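Local coordinates for protein organophosphorus hydrolase (Pseudomonas oleovorans, PDB 4O98) that hydrolyses organophosphorus triesters as a zinc-dependent phosphotriesterase of the metallo-beta-lactamase superfamily, engineered from a lactonase, at residues S224-G229 against V261-D266. Residues are numbered along the deposited sequence; the frame is centred on the assembly and turned at random.
With ZN (zinc ion), chain F.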
loop_
_atom_site.group_PDB
_atom_site.type_symbol
_atom_site.label_atom_id
_atom_site.label_comp_id
_atom_site.label_asym_id
_atom_site.label_seq_id
_atom_site.Cartn_x
_atom_site.Cartn_y
_atom_site.Cartn_z
ATOM N N SER B 224 -17.356 -9.321 -20.296
ATOM C CA SER B 224 -18.190 -10.421 -19.840
ATOM C C SER B 224 -17.392 -11.716 -19.762
ATOM O O SER B 224 -16.329 -11.850 -20.388
ATOM C CB SER B 224 -19.382 -10.599 -20.770
ATOM O OG SER B 224 -18.943 -11.031 -22.041
ATOM N N GLY B 225 -17.909 -12.656 -18.973
ATOM C CA GLY B 225 -17.286 -13.956 -18.796
ATOM C C GLY B 225 -17.381 -14.411 -17.351
ATOM O O GLY B 225 -17.964 -15.469 -17.061
ATOM N N HIS B 226 -16.806 -13.615 -16.444
ATOM C CA HIS B 226 -16.875 -13.888 -15.008
ATOM C C HIS B 226 -18.336 -13.981 -14.598
ATOM O O HIS B 226 -18.708 -14.822 -13.773
ATOM C CB HIS B 226 -16.140 -12.802 -14.216
ATOM C CG HIS B 226 -16.307 -12.910 -12.730
ATOM N ND1 HIS B 226 -15.749 -13.932 -11.990
ATOM C CD2 HIS B 226 -16.958 -12.116 -11.852
ATOM C CE1 HIS B 226 -16.060 -13.763 -10.715
ATOM N NE2 HIS B 226 -16.796 -12.671 -10.602
ATOM N N THR B 227 -19.158 -13.117 -15.190
ATOM C CA THR B 227 -20.612 -13.259 -15.171
ATOM C C THR B 227 -21.054 -12.772 -16.550
ATOM O O THR B 227 -20.244 -12.161 -17.255
ATOM C CB THR B 227 -21.273 -12.422 -14.067
ATOM O OG1 THR B 227 -21.014 -11.029 -14.303
ATOM C CG2 THR B 227 -20.781 -12.832 -12.679
ATOM N N PRO B 228 -22.313 -13.055 -16.958
ATOM C CA PRO B 228 -22.682 -12.781 -18.359
ATOM C C PRO B 228 -22.725 -11.307 -18.763
ATOM O O PRO B 228 -22.481 -11.003 -19.934
ATOM C CB PRO B 228 -24.073 -13.411 -18.486
ATOM C CG PRO B 228 -24.058 -14.509 -17.467
ATOM C CD PRO B 228 -23.315 -13.912 -16.297
ATOM N N GLY B 229 -23.019 -10.402 -17.834
ATOM C CA GLY B 229 -22.966 -8.989 -18.170
ATOM C C GLY B 229 -21.816 -8.213 -17.550
ATOM O O GLY B 229 -21.829 -6.977 -17.564
ATOM N N VAL B 261 -5.000 -18.921 -16.637
ATOM C CA VAL B 261 -5.501 -19.573 -15.435
ATOM C C VAL B 261 -6.887 -19.021 -15.110
ATOM O O VAL B 261 -7.088 -17.798 -15.058
ATOM C CB VAL B 261 -4.581 -19.332 -14.241
ATOM C CG1 VAL B 261 -5.223 -19.852 -12.985
ATOM C CG2 VAL B 261 -3.232 -20.004 -14.460
ATOM N N VAL B 262 -7.843 -19.918 -14.889
ATOM C CA VAL B 262 -9.227 -19.510 -14.709
ATOM C C VAL B 262 -9.649 -19.618 -13.265
ATOM O O VAL B 262 -8.923 -20.161 -12.430
ATOM C CB VAL B 262 -10.176 -20.359 -15.565
ATOM C CG1 VAL B 262 -9.727 -20.335 -17.006
ATOM C CG2 VAL B 262 -10.227 -21.788 -15.052
ATOM N N TRP B 263 -10.839 -19.101 -12.983
ATOM C CA TRP B 263 -11.393 -19.094 -11.638
ATOM C C TRP B 263 -12.654 -19.965 -11.630
ATOM O O TRP B 263 -13.465 -19.886 -12.559
ATOM C CB TRP B 263 -11.705 -17.644 -11.256
ATOM C CG TRP B 263 -12.319 -17.423 -9.912
ATOM C CD1 TRP B 263 -13.598 -17.022 -9.649
ATOM C CD2 TRP B 263 -11.672 -17.557 -8.643
ATOM N NE1 TRP B 263 -13.789 -16.911 -8.291
ATOM C CE2 TRP B 263 -12.621 -17.235 -7.651
ATOM C CE3 TRP B 263 -10.379 -17.915 -8.248
ATOM C CZ2 TRP B 263 -12.315 -17.261 -6.292
ATOM C CZ3 TRP B 263 -10.078 -17.941 -6.903
ATOM C CH2 TRP B 263 -11.038 -17.615 -5.941
ATOM N N GLU B 264 -12.821 -20.790 -10.596
ATOM C CA GLU B 264 -13.948 -21.728 -10.530
ATOM C C GLU B 264 -15.319 -21.044 -10.619
ATOM O O GLU B 264 -16.292 -21.656 -11.065
ATOM C CB GLU B 264 -13.876 -22.551 -9.241
ATOM C CG GLU B 264 -14.907 -23.671 -9.096
ATOM C CD GLU B 264 -14.444 -24.983 -9.711
ATOM O OE1 GLU B 264 -14.758 -26.056 -9.142
ATOM O OE2 GLU B 264 -13.771 -24.941 -10.765
ATOM N N PHE B 265 -15.403 -19.781 -10.204
ATOM C CA PHE B 265 -16.691 -19.099 -10.183
ATOM C C PHE B 265 -16.912 -18.180 -11.366
ATOM O O PHE B 265 -17.892 -17.420 -11.392
ATOM C CB PHE B 265 -16.871 -18.325 -8.883
ATOM C CG PHE B 265 -16.962 -19.202 -7.685
ATOM C CD1 PHE B 265 -18.122 -19.913 -7.428
ATOM C CD2 PHE B 265 -15.890 -19.331 -6.821
ATOM C CE1 PHE B 265 -18.215 -20.736 -6.320
ATOM C CE2 PHE B 265 -15.974 -20.153 -5.709
ATOM C CZ PHE B 265 -17.139 -20.854 -5.460
ATOM N N ASP B 266 -15.995 -18.215 -12.326
ATOM C CA ASP B 266 -16.260 -17.574 -13.597
ATOM C C ASP B 266 -17.460 -18.343 -14.173
ATOM O O ASP B 266 -17.402 -19.570 -14.289
ATOM C CB ASP B 266 -15.052 -17.701 -14.521
ATOM C CG ASP B 266 -13.902 -16.770 -14.136
ATOM O OD1 ASP B 266 -14.147 -15.724 -13.495
ATOM O OD2 ASP B 266 -12.745 -17.081 -14.496
HETATM ZN ZN ZN F . -17.372 -11.738 -8.870
HETATM O O HOH W 1 -17.182 -11.900 -6.777
#
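His226 and Asp266 bring two loops together with their CA atoms 4.0 Å apart, Asp266 closing a type I beta turn that begins at Trp263. The contact lies at the two-zinc site of the metallo-beta-lactamase fold, where a zinc ligand meets a second-shell carboxylate. With CG anti to the backbone N (chi1 173°), the His226 ring extends from its loop to be held at both nitrogens: NE2 binds zinc at 2.0 Å, while ND1 donates to Asp266 OD1 at 2.8 Å. That hydrogen bond is nearly straight (162°), with OD1 in the imidazole plane and the N-H approaching it almost in line with its C-O bond, although the carboxylate itself stands almost perpendicular to the ring. The pairing fixes the rotation of the ring and would be expected to make NE2 a stronger zinc donor. His139, His141 and Asp247 complete the protein ligands of this metal, which also carries a water at 2.1 Å. Asp266 is steadied in turn through its other oxygen, since the backbone N of Trp263 donates to OD2 from above the carboxylate plane; Arg276 adds a long, weak ion pair. The engineered indole of Trp263 comes to the edge of the imidazole, its CD1 lying 4.2 Å from His226 CE1.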